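PDB 2EO4: 150aa long hypothetical histidine triad nucleotide-binding protein from Sulfolobus tokodaii, which binds zinc and probably acts, like other histidine triad proteins, as a nucleotide-binding hydrolase, perhaps with adenylylsulfatase activity. Local coordinates for residues 55-58 and 59-62; 61-64 and 65-69; 122-125 and 126-130; 134-137 and 138-142. All blocks are in the same frame, centred on the assembly; numbering follows the deposited sequence.

Of the two helices that carry the contacts, 52-72 comes first along the chain and holds interactions 1 and 2 in succession: 55-62 and 61-69 overlap at Val61 and Val62, and both contacts touch the second subunit. Helix 122-143, near the C terminus, carries interaction 3 at its start and interaction 4 further on, their centres about 18 Å apart. Each contact joins successive turns of one helix, so none closes a long loop, and none encloses another. The two helices meet where interactions 2 and 4 touch, Leu139 CD1 lying 3.6 Å from Leu67 CB. Interactions 1 and 3, whose centres are about 25 Å apart, lie on opposite sides of the chain's centre.

Interaction 1 (55-58 and 59-62); sequences LAEL and AKVV
Glu57 and Lys60, one turn apart on helix 52-72, approach each other through water rather than by a direct salt bridge. Glu57 OE1 stays 4.4 Å from Lys60 NZ, and two waters fill in: each donates to OE1, at 2.7 Å from Glu57 OE1 in both cases, and each accepts from the ammonium group. The carboxylate can come over because Glu57 bends at CG (chi2 51°), which lays its side chain at about a right angle to the extended lysine; OE1 then sits 3.7 Å from Lys60 CD. The second carboxylate oxygen, Glu57 OE2, has a methyl group beside it, Val61 CG2 at 3.8 Å. The aliphatic part of Lys60 runs past the carbonyl oxygen of Ala56.

The apolar pair is Leu58 and Val62, with Leu58 CD1 meeting Val62 CG2 at 4.2 Å. Both also pack on Val38 and Val97 of the sheet.

Backbone bonds hold the turn: Val62 N donates to Leu58 O at 2.9 Å, whereas the bond from Lys60 N to Ala56 O is weak. Ala56 packs on Ala56 of the second subunit, and the hydroxyl of that subunit's Tyr47 hydrogen-bonds Ala59 O. A helix with one face on the sheet and another at the subunit interface is characteristic of the HIT fold, and here the Leu58 side chain lies about 7 Å from that of the predicted nucleophile His96.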
loop_
_atom_site.group_PDB
_atom_site.type_symbol
_atom_site.label_atom_id
_atom_site.label_comp_id
_atom_site.label_asym_id
_atom_site.label_seq_id
_atom_site.Cartn_x
_atom_site.Cartn_y
_atom_site.Cartn_z
ATOM N N LEU A 55 -11.248 4.399 1.794
ATOM C CA LEU A 55 -10.065 3.554 1.947
ATOM C C LEU A 55 -10.426 2.073 1.953
ATOM O O LEU A 55 -9.697 1.244 1.404
ATOM C CB LEU A 55 -9.312 3.911 3.235
ATOM C CG LEU A 55 -8.632 5.283 3.268
ATOM C CD1 LEU A 55 -7.916 5.469 4.598
ATOM C CD2 LEU A 55 -7.635 5.392 2.117
ATOM N N ALA A 56 -11.555 1.740 2.572
ATOM C CA ALA A 56 -11.996 0.351 2.639
ATOM C C ALA A 56 -12.328 -0.188 1.253
ATOM O O ALA A 56 -11.917 -1.295 0.893
ATOM C CB ALA A 56 -13.216 0.231 3.556
ATOM N N GLU A 57 -13.071 0.590 0.475
ATOM C CA GLU A 57 -13.445 0.163 -0.865
ATOM C C GLU A 57 -12.229 0.182 -1.783
ATOM O O GLU A 57 -12.106 -0.652 -2.678
ATOM C CB GLU A 57 -14.544 1.070 -1.426
ATOM C CG GLU A 57 -15.114 0.608 -2.761
ATOM C CD GLU A 57 -15.543 -0.853 -2.751
ATOM O OE1 GLU A 57 -16.170 -1.291 -1.760
ATOM O OE2 GLU A 57 -15.258 -1.562 -3.743
ATOM N N LEU A 58 -11.332 1.140 -1.558
ATOM C CA LEU A 58 -10.116 1.245 -2.361
ATOM C C LEU A 58 -9.307 -0.044 -2.218
ATOM O O LEU A 58 -8.784 -0.578 -3.194
ATOM C CB LEU A 58 -9.272 2.435 -1.887
ATOM C CG LEU A 58 -7.901 2.620 -2.552
ATOM C CD1 LEU A 58 -8.079 2.854 -4.041
ATOM C CD2 LEU A 58 -7.170 3.796 -1.912
ATOM N N ALA A 59 -9.213 -0.546 -0.993
ATOM C CA ALA A 59 -8.460 -1.771 -0.739
ATOM C C ALA A 59 -9.039 -2.949 -1.520
ATOM O O ALA A 59 -8.301 -3.795 -2.023
ATOM C CB ALA A 59 -8.457 -2.087 0.750
ATOM N N LYS A 60 -10.365 -3.000 -1.610
ATOM C CA LYS A 60 -11.039 -4.079 -2.325
ATOM C C LYS A 60 -10.814 -3.976 -3.829
ATOM O O LYS A 60 -10.640 -4.988 -4.513
ATOM C CB LYS A 60 -12.538 -4.055 -2.006
ATOM C CG LYS A 60 -12.834 -4.257 -0.530
ATOM C CD LYS A 60 -14.320 -4.160 -0.228
ATOM C CE LYS A 60 -14.567 -4.209 1.273
ATOM N NZ LYS A 60 -16.017 -4.135 1.609
ATOM N N VAL A 61 -10.823 -2.752 -4.350
ATOM C CA VAL A 61 -10.594 -2.544 -5.773
ATOM C C VAL A 61 -9.145 -2.911 -6.094
ATOM O O VAL A 61 -8.864 -3.541 -7.112
ATOM C CB VAL A 61 -10.862 -1.072 -6.178
ATOM C CG1 VAL A 61 -10.429 -0.838 -7.616
ATOM C CG2 VAL A 61 -12.349 -0.754 -6.023
ATOM N N VAL A 62 -8.226 -2.519 -5.220
ATOM C CA VAL A 62 -6.816 -2.836 -5.418
ATOM C C VAL A 62 -6.628 -4.356 -5.510
ATOM O O VAL A 62 -5.877 -4.845 -6.352
ATOM C CB VAL A 62 -5.955 -2.257 -4.269
ATOM C CG1 VAL A 62 -4.533 -2.819 -4.326
ATOM C CG2 VAL A 62 -5.903 -0.744 -4.394
HETATM O O HOH W 1 -16.448 -1.377 0.913
HETATM O O HOH W 2 -17.588 -3.545 -1.160
#

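Interaction 2 (61-64 and 65-69); sequences VVKL and VSLGI
Ser66 turns its hydroxyl back onto Val62 O, one turn earlier on the long helix of the HIT fold. OG lies 2.7 Å from Val62 O and donates to it, while Ser66 N donates to the same oxygen at 2.9 Å from Val62 O. The two donors reach the carbonyl from opposite faces of its plane, the hydroxyl from 37° above it. The torsion that sets OG beside its own backbone N (chi1 -69°) brings it back to this carbonyl. With an alanine here, Val62 O would probably lose its second donor and a small gap would open beside Val62 CG1, which the hydroxyl now faces.

The tightly packed side holds Val61 and Val65, which lie side by side and point the same way, with Val61 CG1 against Val65 CG2 at 4.0 Å. Val65 and Ser66 press on Ile99 of strand 97-102, and Ser66 also touches Leu78 and Leu80 of strand 77-84.

Lys63 and Leu67 form a looser, partly exposed edge. The fully extended lysine runs alongside the leucine, its CG and CE both near Leu67 CD1. Its NZ hydrogen-bonds Ala50 O of the second subunit, whose Leu48 packs against both residues. Leu64 and Leu67 meet Leu139 of helix 122-143.

Main-chain bonds run through both sides, the straightest being that of Val65 N to Val61 O, 2.9 Å long with an N-H...O angle of 176°.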
loop_
_atom_site.group_PDB
_atom_site.type_symbol
_atom_site.label_atom_id
_atom_site.label_comp_id
_atom_site.label_asym_id
_atom_site.label_seq_id
_atom_site.Cartn_x
_atom_site.Cartn_y
_atom_site.Cartn_z
ATOM N N VAL A 61 -10.823 -2.752 -4.350
ATOM C CA VAL A 61 -10.594 -2.544 -5.773
ATOM C C VAL A 61 -9.145 -2.911 -6.094
ATOM O O VAL A 61 -8.864 -3.541 -7.112
ATOM C CB VAL A 61 -10.862 -1.072 -6.178
ATOM C CG1 VAL A 61 -10.429 -0.838 -7.616
ATOM C CG2 VAL A 61 -12.349 -0.754 -6.023
ATOM N N VAL A 62 -8.226 -2.519 -5.220
ATOM C CA VAL A 62 -6.816 -2.836 -5.418
ATOM C C VAL A 62 -6.628 -4.356 -5.510
ATOM O O VAL A 62 -5.877 -4.845 -6.352
ATOM C CB VAL A 62 -5.955 -2.257 -4.269
ATOM C CG1 VAL A 62 -4.533 -2.819 -4.326
ATOM C CG2 VAL A 62 -5.903 -0.744 -4.394
ATOM N N LYS A 63 -7.323 -5.108 -4.663
ATOM C CA LYS A 63 -7.192 -6.567 -4.727
ATOM C C LYS A 63 -7.651 -7.100 -6.086
ATOM O O LYS A 63 -6.938 -7.861 -6.740
ATOM C CB LYS A 63 -8.013 -7.255 -3.630
ATOM C CG LYS A 63 -7.930 -8.788 -3.709
ATOM C CD LYS A 63 -8.767 -9.494 -2.645
ATOM C CE LYS A 63 -8.723 -11.007 -2.849
ATOM N NZ LYS A 63 -9.453 -11.771 -1.790
ATOM N N LEU A 64 -8.851 -6.707 -6.504
ATOM C CA LEU A 64 -9.395 -7.162 -7.781
ATOM C C LEU A 64 -8.486 -6.826 -8.959
ATOM O O LEU A 64 -8.145 -7.695 -9.768
ATOM C CB LEU A 64 -10.776 -6.545 -8.024
ATOM C CG LEU A 64 -11.378 -6.791 -9.413
ATOM C CD1 LEU A 64 -11.532 -8.286 -9.646
ATOM C CD2 LEU A 64 -12.726 -6.089 -9.525
ATOM N N VAL A 65 -8.098 -5.559 -9.058
ATOM C CA VAL A 65 -7.244 -5.127 -10.152
ATOM C C VAL A 65 -5.888 -5.825 -10.111
ATOM O O VAL A 65 -5.353 -6.195 -11.155
ATOM C CB VAL A 65 -7.063 -3.596 -10.134
ATOM C CG1 VAL A 65 -6.106 -3.161 -11.244
ATOM C CG2 VAL A 65 -8.423 -2.925 -10.321
ATOM N N SER A 66 -5.338 -6.012 -8.913
ATOM C CA SER A 66 -4.051 -6.688 -8.775
ATOM C C SER A 66 -4.167 -8.126 -9.288
ATOM O O SER A 66 -3.302 -8.600 -10.024
ATOM C CB SER A 66 -3.590 -6.692 -7.312
ATOM O OG SER A 66 -3.253 -5.381 -6.872
ATOM N N LEU A 67 -5.228 -8.825 -8.892
ATOM C CA LEU A 67 -5.413 -10.197 -9.358
ATOM C C LEU A 67 -5.508 -10.196 -10.881
ATOM O O LEU A 67 -4.920 -11.048 -11.552
ATOM C CB LEU A 67 -6.681 -10.805 -8.751
ATOM C CG LEU A 67 -6.576 -11.232 -7.283
ATOM C CD1 LEU A 67 -7.952 -11.570 -6.729
ATOM C CD2 LEU A 67 -5.637 -12.430 -7.173
ATOM N N GLY A 68 -6.240 -9.227 -11.419
ATOM C CA GLY A 68 -6.400 -9.127 -12.859
ATOM C C GLY A 68 -5.086 -8.905 -13.583
ATOM O O GLY A 68 -4.795 -9.567 -14.577
ATOM N N ILE A 69 -4.285 -7.964 -13.091
ATOM C CA ILE A 69 -3.000 -7.677 -13.714
ATOM C C ILE A 69 -2.046 -8.866 -13.619
ATOM O O ILE A 69 -1.396 -9.220 -14.603
ATOM C CB ILE A 69 -2.330 -6.445 -13.066
ATOM C CG1 ILE A 69 -3.158 -5.192 -13.364
ATOM C CG2 ILE A 69 -0.901 -6.280 -13.598
ATOM C CD1 ILE A 69 -2.707 -3.947 -12.600
#

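Interaction 3 (122-125 and 126-130); sequences KEYY and ELLQK
Glu126 reaches back along the first turns of helix 122-143 onto Lys122. Its CB lies 3.9 Å from Lys122 O, and CG, set beside the backbone N (chi1 -56°), comes closer to that oxygen, at 3.3 Å from Lys122 O. CD then rests against Lys122 CG at 3.6 Å. At the tip the carboxylate divides: OE2 sits 3.5 Å from Lys122 CD, well short of the ammonium group, and OE1 takes a hydrogen from a water that also donates to Glu123 OE2. This water probably eases the nearness of the two carboxylates. A leucine in place of Glu126 would probably leave that water without one of its two acceptors and remove one of the carboxylates near Lys122.

On the buried side Leu128 lies over one face of the Tyr124 ring, a CH-pi contact with CG 4.2 Å from the ring centroid of Tyr124, and Leu128 CD2 lies 3.6 Å from Tyr124 CE1. Tyr124 OH hydrogen-bonds Gly34 N, and Tyr125 OH is bonded to Lys28 O. A charged, water-bridged face backed by buried aromatic residues that pack on loops is the pattern of an amphipathic helix, here joining the C-terminal part of the chain to the loop between strands 22-26 and 36-40.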
loop_
_atom_site.group_PDB
_atom_site.type_symbol
_atom_site.label_atom_id
_atom_site.label_comp_id
_atom_site.label_asym_id
_atom_site.label_seq_id
_atom_site.Cartn_x
_atom_site.Cartn_y
_atom_site.Cartn_z
ATOM N N LYS A 122 2.034 3.658 -28.554
ATOM C CA LYS A 122 0.590 3.478 -28.429
ATOM C C LYS A 122 0.175 2.015 -28.290
ATOM O O LYS A 122 -0.706 1.684 -27.494
ATOM C CB LYS A 122 -0.124 4.091 -29.637
ATOM C CG LYS A 122 -1.640 3.946 -29.592
ATOM C CD LYS A 122 -2.301 4.452 -30.866
ATOM C CE LYS A 122 -2.038 5.933 -31.089
ATOM N NZ LYS A 122 -2.680 6.422 -32.346
ATOM N N GLU A 123 0.813 1.147 -29.066
ATOM C CA GLU A 123 0.509 -0.281 -29.054
ATOM C C GLU A 123 0.554 -0.910 -27.660
ATOM O O GLU A 123 -0.248 -1.791 -27.344
ATOM C CB GLU A 123 1.475 -1.020 -29.983
ATOM C CG GLU A 123 1.311 -0.686 -31.467
ATOM C CD GLU A 123 1.452 0.799 -31.772
ATOM O OE1 GLU A 123 2.475 1.403 -31.381
ATOM O OE2 GLU A 123 0.538 1.362 -32.414
ATOM N N TYR A 124 1.493 -0.461 -26.834
ATOM C CA TYR A 124 1.634 -0.977 -25.474
ATOM C C TYR A 124 0.370 -0.757 -24.648
ATOM O O TYR A 124 -0.146 -1.683 -24.021
ATOM C CB TYR A 124 2.810 -0.291 -24.769
ATOM C CG TYR A 124 2.803 -0.446 -23.258
ATOM C CD1 TYR A 124 3.353 -1.570 -22.647
ATOM C CD2 TYR A 124 2.224 0.530 -22.446
ATOM C CE1 TYR A 124 3.329 -1.722 -21.259
ATOM C CE2 TYR A 124 2.189 0.388 -21.055
ATOM C CZ TYR A 124 2.746 -0.740 -20.472
ATOM O OH TYR A 124 2.721 -0.883 -19.103
ATOM N N TYR A 125 -0.118 0.479 -24.646
ATOM C CA TYR A 125 -1.308 0.834 -23.878
ATOM C C TYR A 125 -2.560 0.114 -24.363
ATOM O O TYR A 125 -3.381 -0.327 -23.560
ATOM C CB TYR A 125 -1.532 2.346 -23.931
ATOM C CG TYR A 125 -0.347 3.138 -23.424
ATOM C CD1 TYR A 125 -0.134 3.315 -22.057
ATOM C CD2 TYR A 125 0.593 3.658 -24.311
ATOM C CE1 TYR A 125 0.995 3.991 -21.587
ATOM C CE2 TYR A 125 1.722 4.331 -23.855
ATOM C CZ TYR A 125 1.919 4.492 -22.495
ATOM O OH TYR A 125 3.051 5.134 -22.046
ATOM N N GLU A 126 -2.704 -0.005 -25.676
ATOM C CA GLU A 126 -3.877 -0.664 -26.231
ATOM C C GLU A 126 -3.909 -2.147 -25.867
ATOM O O GLU A 126 -4.940 -2.664 -25.443
ATOM C CB GLU A 126 -3.905 -0.478 -27.751
ATOM C CG GLU A 126 -3.862 0.984 -28.170
ATOM C CD GLU A 126 -3.934 1.170 -29.671
ATOM O OE1 GLU A 126 -3.200 0.461 -30.392
ATOM O OE2 GLU A 126 -4.717 2.032 -30.126
ATOM N N LEU A 127 -2.777 -2.824 -26.015
ATOM C CA LEU A 127 -2.705 -4.245 -25.700
ATOM C C LEU A 127 -2.865 -4.531 -24.210
ATOM O O LEU A 127 -3.651 -5.395 -23.816
ATOM C CB LEU A 127 -1.380 -4.833 -26.185
ATOM C CG LEU A 127 -1.183 -6.321 -25.880
ATOM C CD1 LEU A 127 -2.309 -7.130 -26.511
ATOM C CD2 LEU A 127 0.167 -6.776 -26.405
ATOM N N LEU A 128 -2.115 -3.815 -23.378
ATOM C CA LEU A 128 -2.197 -4.026 -21.937
ATOM C C LEU A 128 -3.601 -3.784 -21.409
ATOM O O LEU A 128 -4.094 -4.538 -20.573
ATOM C CB LEU A 128 -1.202 -3.119 -21.205
ATOM C CG LEU A 128 0.174 -3.730 -20.931
ATOM C CD1 LEU A 128 0.015 -4.916 -19.985
ATOM C CD2 LEU A 128 0.823 -4.167 -22.236
ATOM N N GLN A 129 -4.243 -2.729 -21.898
ATOM C CA GLN A 129 -5.597 -2.405 -21.470
ATOM C C GLN A 129 -6.543 -3.558 -21.798
ATOM O O GLN A 129 -7.315 -4.006 -20.955
ATOM C CB GLN A 129 -6.084 -1.142 -22.177
ATOM C CG GLN A 129 -7.542 -0.802 -21.903
ATOM C CD GLN A 129 -8.044 0.341 -22.758
ATOM O OE1 GLN A 129 -7.980 0.284 -23.987
ATOM N NE2 GLN A 129 -8.553 1.383 -22.115
ATOM N N LYS A 130 -6.468 -4.037 -23.034
ATOM C CA LYS A 130 -7.332 -5.123 -23.480
ATOM C C LYS A 130 -7.127 -6.439 -22.724
ATOM O O LYS A 130 -8.100 -7.075 -22.315
ATOM C CB LYS A 130 -7.155 -5.321 -24.993
ATOM C CG LYS A 130 -7.577 -4.096 -25.807
ATOM C CD LYS A 130 -7.168 -4.202 -27.276
ATOM C CE LYS A 130 -7.437 -2.900 -28.026
ATOM N NZ LYS A 130 -8.879 -2.528 -28.051
HETATM O O HOH W 3 -2.643 1.302 -32.856
#

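Interaction 4 (134-137 and 138-142); sequences ESIE and NLKRK
Ile136 and Lys140, one turn apart near the end of helix 122-143, approach through the lysine's aliphatic chain. Lys140 CG lies 3.5 Å from Ile136 O, and the nearest side-chain carbons are Ile136 CG2 and Lys140 CE, 4.3 Å apart. Beyond that the amino group of the lysine turns off from the helix.

Leu139 takes the same first torsion as Lys140, with CG beside its own backbone N (chi1 -75°) and passing 3.5 Å from Ser135 O, but it points to another face of the helix, the one turned to helix 52-72. Ser135 looks to the same helix: its hydroxyl hydrogen-bonds Asp71 OD2, while its carbonyl takes the amide of Leu139.

Asn138 takes a different first torsion, with CG anti to the backbone N (chi1 179°). One water donates to Ser135 O and accepts from Asn138 ND2, so the amide is tied back to the preceding turn through solvent. Asn138 OD1 lies at the edge of the Arg141 guanidinium, in its plane.

The ends of Glu137 and Arg141 stay apart, Glu137 OE1 remaining 6.3 Å from Arg141 NH2. Glu137 O is approached by Lys140 N and Arg141 N, both in weak bonds.

The chemistry therefore splits the turn: apolar and hydroxyl groups join helix 52-72, whereas Glu137 and Arg141 are too far apart for a salt bridge, so any attraction between them is probably weak.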
loop_
_atom_site.group_PDB
_atom_site.type_symbol
_atom_site.label_atom_id
_atom_site.label_comp_id
_atom_site.label_asym_id
_atom_site.label_seq_id
_atom_site.Cartn_x
_atom_site.Cartn_y
_atom_site.Cartn_z
ATOM N N GLU A 134 -9.743 -8.108 -19.953
ATOM C CA GLU A 134 -10.179 -9.487 -20.162
ATOM C C GLU A 134 -9.973 -10.344 -18.911
ATOM O O GLU A 134 -10.827 -11.168 -18.572
ATOM C CB GLU A 134 -9.426 -10.096 -21.351
ATOM C CG GLU A 134 -9.714 -11.575 -21.599
ATOM C CD GLU A 134 -9.120 -12.081 -22.905
ATOM O OE1 GLU A 134 -7.973 -11.708 -23.225
ATOM O OE2 GLU A 134 -9.798 -12.865 -23.606
ATOM N N SER A 135 -8.852 -10.147 -18.219
ATOM C CA SER A 135 -8.572 -10.915 -17.006
ATOM C C SER A 135 -9.500 -10.519 -15.864
ATOM O O SER A 135 -9.953 -11.367 -15.096
ATOM C CB SER A 135 -7.116 -10.728 -16.559
ATOM O OG SER A 135 -6.222 -11.436 -17.398
ATOM N N ILE A 136 -9.773 -9.226 -15.747
ATOM C CA ILE A 136 -10.653 -8.746 -14.695
ATOM C C ILE A 136 -12.082 -9.247 -14.922
ATOM O O ILE A 136 -12.755 -9.658 -13.979
ATOM C CB ILE A 136 -10.624 -7.195 -14.613
ATOM C CG1 ILE A 136 -9.238 -6.744 -14.130
ATOM C CG2 ILE A 136 -11.722 -6.694 -13.682
ATOM C CD1 ILE A 136 -9.071 -5.230 -13.978
ATOM N N GLU A 137 -12.538 -9.229 -16.171
ATOM C CA GLU A 137 -13.888 -9.694 -16.475
ATOM C C GLU A 137 -14.046 -11.135 -16.016
ATOM O O GLU A 137 -15.062 -11.495 -15.424
ATOM C CB GLU A 137 -14.169 -9.585 -17.976
ATOM C CG GLU A 137 -14.051 -8.165 -18.483
ATOM C CD GLU A 137 -14.101 -8.069 -19.989
ATOM O OE1 GLU A 137 -13.575 -8.976 -20.671
ATOM O OE2 GLU A 137 -14.656 -7.071 -20.490
ATOM N N ASN A 138 -13.033 -11.955 -16.276
ATOM C CA ASN A 138 -13.078 -13.356 -15.871
ATOM C C ASN A 138 -13.141 -13.488 -14.352
ATOM O O ASN A 138 -13.843 -14.349 -13.820
ATOM C CB ASN A 138 -11.861 -14.105 -16.408
ATOM C CG ASN A 138 -11.842 -15.562 -15.986
ATOM O OD1 ASN A 138 -12.763 -16.321 -16.289
ATOM N ND2 ASN A 138 -10.789 -15.960 -15.281
ATOM N N LEU A 139 -12.408 -12.634 -13.645
ATOM C CA LEU A 139 -12.429 -12.687 -12.191
ATOM C C LEU A 139 -13.821 -12.364 -11.658
ATOM O O LEU A 139 -14.241 -12.899 -10.637
ATOM C CB LEU A 139 -11.395 -11.714 -11.610
ATOM C CG LEU A 139 -9.951 -12.195 -11.737
ATOM C CD1 LEU A 139 -8.994 -11.038 -11.455
ATOM C CD2 LEU A 139 -9.710 -13.345 -10.771
ATOM N N LYS A 140 -14.543 -11.491 -12.352
ATOM C CA LYS A 140 -15.887 -11.139 -11.922
ATOM C C LYS A 140 -16.855 -12.290 -12.188
ATOM O O LYS A 140 -17.885 -12.415 -11.525
ATOM C CB LYS A 140 -16.367 -9.886 -12.652
ATOM C CG LYS A 140 -15.657 -8.612 -12.228
ATOM C CD LYS A 140 -16.168 -7.417 -13.015
ATOM C CE LYS A 140 -15.756 -6.112 -12.356
ATOM N NZ LYS A 140 -16.321 -6.016 -10.978
ATOM N N ARG A 141 -16.512 -13.131 -13.157
ATOM C CA ARG A 141 -17.363 -14.257 -13.519
ATOM C C ARG A 141 -17.155 -15.482 -12.635
ATOM O O ARG A 141 -18.077 -16.275 -12.444
ATOM C CB ARG A 141 -17.136 -14.647 -14.983
ATOM C CG ARG A 141 -18.104 -15.712 -15.472
ATOM C CD ARG A 141 -17.679 -16.334 -16.788
ATOM N NE ARG A 141 -17.798 -15.428 -17.925
ATOM C CZ ARG A 141 -16.764 -14.910 -18.582
ATOM N NH1 ARG A 141 -15.521 -15.202 -18.210
ATOM N NH2 ARG A 141 -16.972 -14.128 -19.635
ATOM N N LYS A 142 -15.950 -15.646 -12.096
ATOM C CA LYS A 142 -15.673 -16.803 -11.252
ATOM C C LYS A 142 -15.636 -16.509 -9.753
ATOM O O LYS A 142 -15.747 -17.426 -8.939
ATOM C CB LYS A 142 -14.363 -17.472 -11.686
ATOM C CG LYS A 142 -13.113 -16.627 -11.514
ATOM C CD LYS A 142 -11.888 -17.395 -11.997
ATOM C CE LYS A 142 -10.597 -16.632 -11.734
ATOM N NZ LYS A 142 -10.352 -16.437 -10.277
HETATM O O HOH W 4 -8.610 -13.876 -14.894
#